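Local coordinates for glutaredoxin 2 (Salmonella enterica subsp. enterica serovar Typhimurium, PDB 3IR4), which binds glutathione and probably acts as a glutathione-dependent oxidoreductase of the glutaredoxin family, with a thioredoxin-like domain joined to a helical domain of the glutathione S-transferase type, at residues P87-W92 with N165-E170; G98-L103 with R183-V188. One frame throughout, in Å; residues are numbered along the deposited sequence.

Contact 1 (P87-W92 with N165-E170); sequences PAIEEW and NAVNGE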
# COMPACT_ATOMS: atom_id res chain seq x y z
N PRO A 87 -1.95 13.57 14.90
CA PRO A 87 -0.73 14.11 14.34
C PRO A 87 0.49 13.21 14.57
O PRO A 87 1.44 13.23 13.75
CB PRO A 87 -0.59 15.44 15.07
CG PRO A 87 -2.00 15.86 15.34
CD PRO A 87 -2.64 14.56 15.75
N ALA A 88 0.52 12.48 15.69
CA ALA A 88 1.63 11.56 15.97
C ALA A 88 1.77 10.48 14.89
O ALA A 88 2.89 10.05 14.57
CB ALA A 88 1.51 10.92 17.36
N ILE A 89 0.65 10.03 14.32
CA ILE A 89 0.68 9.00 13.28
C ILE A 89 1.24 9.58 11.98
O ILE A 89 2.06 8.97 11.33
CB ILE A 89 -0.71 8.35 13.09
CG1 ILE A 89 -1.11 7.59 14.37
CG2 ILE A 89 -0.72 7.44 11.88
CD1 ILE A 89 -0.32 6.37 14.72
N GLU A 90 0.82 10.79 11.62
CA GLU A 90 1.33 11.44 10.43
C GLU A 90 2.86 11.59 10.56
O GLU A 90 3.59 11.35 9.62
CB GLU A 90 0.64 12.79 10.23
CG GLU A 90 1.10 13.57 9.01
CD GLU A 90 0.44 14.94 8.94
OE1 GLU A 90 0.57 15.72 9.91
OE2 GLU A 90 -0.20 15.23 7.91
N GLU A 91 3.32 11.97 11.74
CA GLU A 91 4.74 12.18 11.99
C GLU A 91 5.52 10.87 11.92
O GLU A 91 6.58 10.79 11.30
CB GLU A 91 4.92 12.85 13.35
CG GLU A 91 6.33 12.97 13.90
CD GLU A 91 6.35 13.59 15.33
OE1 GLU A 91 5.87 12.97 16.32
OE2 GLU A 91 6.88 14.70 15.47
N TRP A 92 4.96 9.82 12.51
CA TRP A 92 5.59 8.51 12.51
C TRP A 92 5.71 8.01 11.08
O TRP A 92 6.76 7.50 10.68
CB TRP A 92 4.77 7.55 13.38
CG TRP A 92 5.42 6.22 13.60
CD1 TRP A 92 6.25 5.87 14.62
CD2 TRP A 92 5.29 5.07 12.79
NE1 TRP A 92 6.65 4.58 14.48
CE2 TRP A 92 6.09 4.07 13.35
CE3 TRP A 92 4.59 4.79 11.62
CZ2 TRP A 92 6.18 2.79 12.80
CZ3 TRP A 92 4.69 3.53 11.06
CH2 TRP A 92 5.49 2.55 11.65
N ASN A 165 -9.05 -2.41 14.51
CA ASN A 165 -9.90 -2.00 13.40
C ASN A 165 -9.93 -0.50 13.20
O ASN A 165 -10.71 -0.00 12.38
CB ASN A 165 -11.31 -2.59 13.49
CG ASN A 165 -12.06 -2.15 14.71
OD1 ASN A 165 -11.46 -1.78 15.72
ND2 ASN A 165 -13.38 -2.25 14.68
N ALA A 166 -9.09 0.24 13.92
CA ALA A 166 -9.01 1.70 13.78
C ALA A 166 -7.86 2.24 14.59
O ALA A 166 -7.89 2.20 15.82
CB ALA A 166 -10.31 2.38 14.22
N VAL A 167 -6.86 2.79 13.92
CA VAL A 167 -5.67 3.25 14.63
C VAL A 167 -5.96 4.30 15.69
O VAL A 167 -5.32 4.33 16.74
CB VAL A 167 -4.54 3.68 13.64
CG1 VAL A 167 -4.95 4.85 12.79
CG2 VAL A 167 -3.25 3.97 14.38
N ASN A 168 -6.96 5.14 15.44
CA ASN A 168 -7.34 6.18 16.40
C ASN A 168 -8.65 5.89 17.13
O ASN A 168 -9.09 6.75 17.90
CB ASN A 168 -7.39 7.54 15.70
CG ASN A 168 -6.08 7.89 15.00
OD1 ASN A 168 -5.01 7.52 15.46
ND2 ASN A 168 -6.19 8.49 13.84
N GLY A 169 -9.23 4.71 16.94
CA GLY A 169 -10.49 4.33 17.63
C GLY A 169 -11.65 4.24 16.68
O GLY A 169 -12.45 3.34 16.77
N GLU A 170 -11.79 5.24 15.80
CA GLU A 170 -12.78 5.25 14.72
C GLU A 170 -11.97 5.31 13.44
O GLU A 170 -10.95 5.99 13.39
CB GLU A 170 -13.70 6.48 14.75
CG GLU A 170 -14.70 6.59 15.88
CD GLU A 170 -15.44 7.90 15.84
OE1 GLU A 170 -15.83 8.33 14.73
OE2 GLU A 170 -15.59 8.52 16.89
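The flat group at this contact is the side-chain amide of Asn168, which meets Ile89 through its oxygen end: OD1 lies 4.1 Å from Ile89 CG1, a van der Waals contact rather than a polar one. At the other end of the amide, ND2 donates to Asp174 OD2 and to Lys84 O. Within the helical domain of the glutathione S-transferase type, the contact joins the first turn of helix 87-97 to a type I beta turn, Ala166 to Gly169, in the loop leading into helix 173-185. The apolar part is narrow. CG1 of Ile89 sits beside the backbone N, anti to the carbonyl carbon (chi1 -65°), and the second torsion, -67°, then sets CD1 3.8 Å from Val167 CG2. Val167 answers with CG2 anti to its backbone N, and the two side chains run past each other in opposite directions. With CA atoms of Ile89 and Val167 8.7 Å apart, the side chains alone bridge the gap, and just 96 Å² is buried. Asp174 and Leu178 of helix 173-185 also touch Val167, while Leu157 and Leu160 of helix 143-160 adjoin Ile89, so both side chains sit in a wider interhelical core. Asp175 OD1 accepts from Val167 N, tying the turn to the start of the helix that follows. The turn itself is closed by Gly169 N donating to Ala166 O at 3.1 Å.

Contact 2 (G98-L103 with R183-V188); sequences GYVNQL and RNLTLV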
# COMPACT_ATOMS: atom_id res chain seq x y z
N GLY A 98 10.35 7.69 5.11
CA GLY A 98 11.59 8.30 4.69
C GLY A 98 12.74 7.33 4.47
O GLY A 98 13.63 7.65 3.68
N TYR A 99 12.75 6.18 5.15
CA TYR A 99 13.84 5.17 4.99
C TYR A 99 13.38 3.78 4.55
O TYR A 99 14.20 2.99 4.09
CB TYR A 99 14.69 4.99 6.26
CG TYR A 99 14.02 4.34 7.43
CD1 TYR A 99 13.39 5.11 8.40
CD2 TYR A 99 14.00 2.96 7.58
CE1 TYR A 99 12.77 4.51 9.52
CE2 TYR A 99 13.38 2.36 8.65
CZ TYR A 99 12.77 3.12 9.61
OH TYR A 99 12.16 2.49 10.67
N VAL A 100 12.10 3.49 4.66
CA VAL A 100 11.60 2.14 4.50
C VAL A 100 11.83 1.55 3.11
O VAL A 100 11.91 0.33 2.97
CB VAL A 100 10.12 2.04 4.91
CG1 VAL A 100 9.21 2.64 3.84
CG2 VAL A 100 9.72 0.61 5.19
N ASN A 101 11.94 2.39 2.09
CA ASN A 101 12.12 1.89 0.75
C ASN A 101 13.47 1.19 0.58
O ASN A 101 13.61 0.42 -0.37
CB ASN A 101 11.91 2.94 -0.30
CG ASN A 101 10.48 3.04 -0.73
OD1 ASN A 101 9.68 2.16 -0.41
ND2 ASN A 101 10.15 4.06 -1.50
N GLN A 102 14.44 1.44 1.47
CA GLN A 102 15.68 0.69 1.40
C GLN A 102 15.45 -0.79 1.72
O GLN A 102 16.21 -1.62 1.29
CB GLN A 102 16.74 1.29 2.29
CG GLN A 102 17.17 2.65 1.82
CD GLN A 102 18.40 3.17 2.51
OE1 GLN A 102 18.77 2.74 3.60
NE2 GLN A 102 19.06 4.12 1.88
N LEU A 103 14.42 -1.10 2.50
CA LEU A 103 13.98 -2.47 2.71
C LEU A 103 13.05 -2.93 1.57
O LEU A 103 13.14 -4.06 1.10
CB LEU A 103 13.23 -2.59 4.05
CG LEU A 103 14.07 -2.53 5.31
CD1 LEU A 103 13.16 -2.43 6.51
CD2 LEU A 103 14.99 -3.79 5.41
N ARG A 183 1.28 -3.61 5.50
CA ARG A 183 1.05 -4.71 4.56
C ARG A 183 2.32 -5.02 3.78
O ARG A 183 2.77 -6.17 3.68
CB ARG A 183 -0.11 -4.33 3.64
CG ARG A 183 -0.60 -5.39 2.66
CD ARG A 183 0.00 -5.30 1.29
NE ARG A 183 -0.62 -6.31 0.42
CZ ARG A 183 -0.53 -6.32 -0.90
NH1 ARG A 183 0.18 -5.41 -1.56
NH2 ARG A 183 -1.17 -7.26 -1.58
N ASN A 184 3.12 -3.81 3.15
CA ASN A 184 4.32 -4.04 2.39
C ASN A 184 5.48 -4.52 3.28
O ASN A 184 6.35 -5.26 2.83
CB ASN A 184 4.60 -2.84 1.52
CG ASN A 184 3.59 -2.73 0.35
OD1 ASN A 184 2.89 -3.70 0.01
ND2 ASN A 184 3.52 -1.55 -0.25
N LEU A 185 5.48 -4.13 4.56
CA LEU A 185 6.50 -4.60 5.49
C LEU A 185 6.44 -6.10 5.74
O LEU A 185 7.44 -6.69 6.13
CB LEU A 185 6.48 -3.82 6.79
CG LEU A 185 7.11 -2.44 6.75
CD1 LEU A 185 6.80 -1.67 8.04
CD2 LEU A 185 8.62 -2.52 6.53
N THR A 186 5.31 -6.74 5.49
CA THR A 186 5.22 -8.19 5.64
C THR A 186 6.08 -8.93 4.61
O THR A 186 6.30 -10.13 4.74
CB THR A 186 3.80 -8.74 5.68
OG1 THR A 186 3.14 -8.54 4.42
CG2 THR A 186 2.99 -8.14 6.80
N LEU A 187 6.56 -8.23 3.57
CA LEU A 187 7.48 -8.83 2.61
C LEU A 187 8.89 -8.96 3.21
O LEU A 187 9.74 -9.65 2.64
CB LEU A 187 7.54 -7.99 1.34
CG LEU A 187 8.24 -8.60 0.12
CD1 LEU A 187 7.50 -9.83 -0.33
CD2 LEU A 187 8.29 -7.55 -0.98
N VAL A 188 9.16 -8.26 4.30
CA VAL A 188 10.49 -8.23 4.89
C VAL A 188 10.63 -9.29 5.98
O VAL A 188 10.18 -9.10 7.11
CB VAL A 188 10.81 -6.82 5.50
CG1 VAL A 188 12.24 -6.78 5.98
CG2 VAL A 188 10.55 -5.73 4.46
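Val100 makes the first touch along 98-103, placing CG2 3.6 Å from Leu185 CD2, with the two side chains meeting at a slant. CG2 stands opposite the backbone N across the CA-CB bond, whereas CG1 takes the position between N and the carbonyl carbon. Leu185 does not aim its CB at the partner segment; with CD1 anti to CA (chi2 169°), it is the other branch, CD2, that reaches Val100. One turn further on, Leu103 meets Val188 twice. Its CD2 lies 4.1 Å from Val188 CG1 and its CB 4.1 Å from Val188 CG2, so both valine methyls lie against the leucine, the side chains crossing at about a right angle. Here the backbones are closest, 7.1 Å between the CA atoms of Leu103 and Val188. Val188 is the last residue of a type I turn that begins at Leu185, with Val188 N donating to Leu185 O at 3.0 Å. No hydrogen bond spans the segments. Leu146 and Ile150 of helix 143-160 adjoin Leu103 and Leu185, respectively. Such aliphatic packing, where 98-103 leads into helix 101-108 and meets 183-188 around the far end of helix 173-185, belongs to the core of the all-helical domain of the glutathione S-transferase fold.

Both contacts are buried and lie in the same helical domain, but contact 2 is nearer the middle of the chain, its centre about 10 Å from the chain centre against about 16 Å for contact 1. Helix 173-185 connects them: contact 1 uses the loop that enters it, contact 2 the region around its far end, and helix 143-160 borders both. Their partners come from helix 87-97 and the region leading into helix 101-108, next along the chain. The chemistry differs too: contact 2 is wholly aliphatic and buries 160 Å², whereas contact 1 buries 96 Å² and includes a partly exposed asparagine. The centres are about 19 Å apart and the nearest atoms about 6 Å.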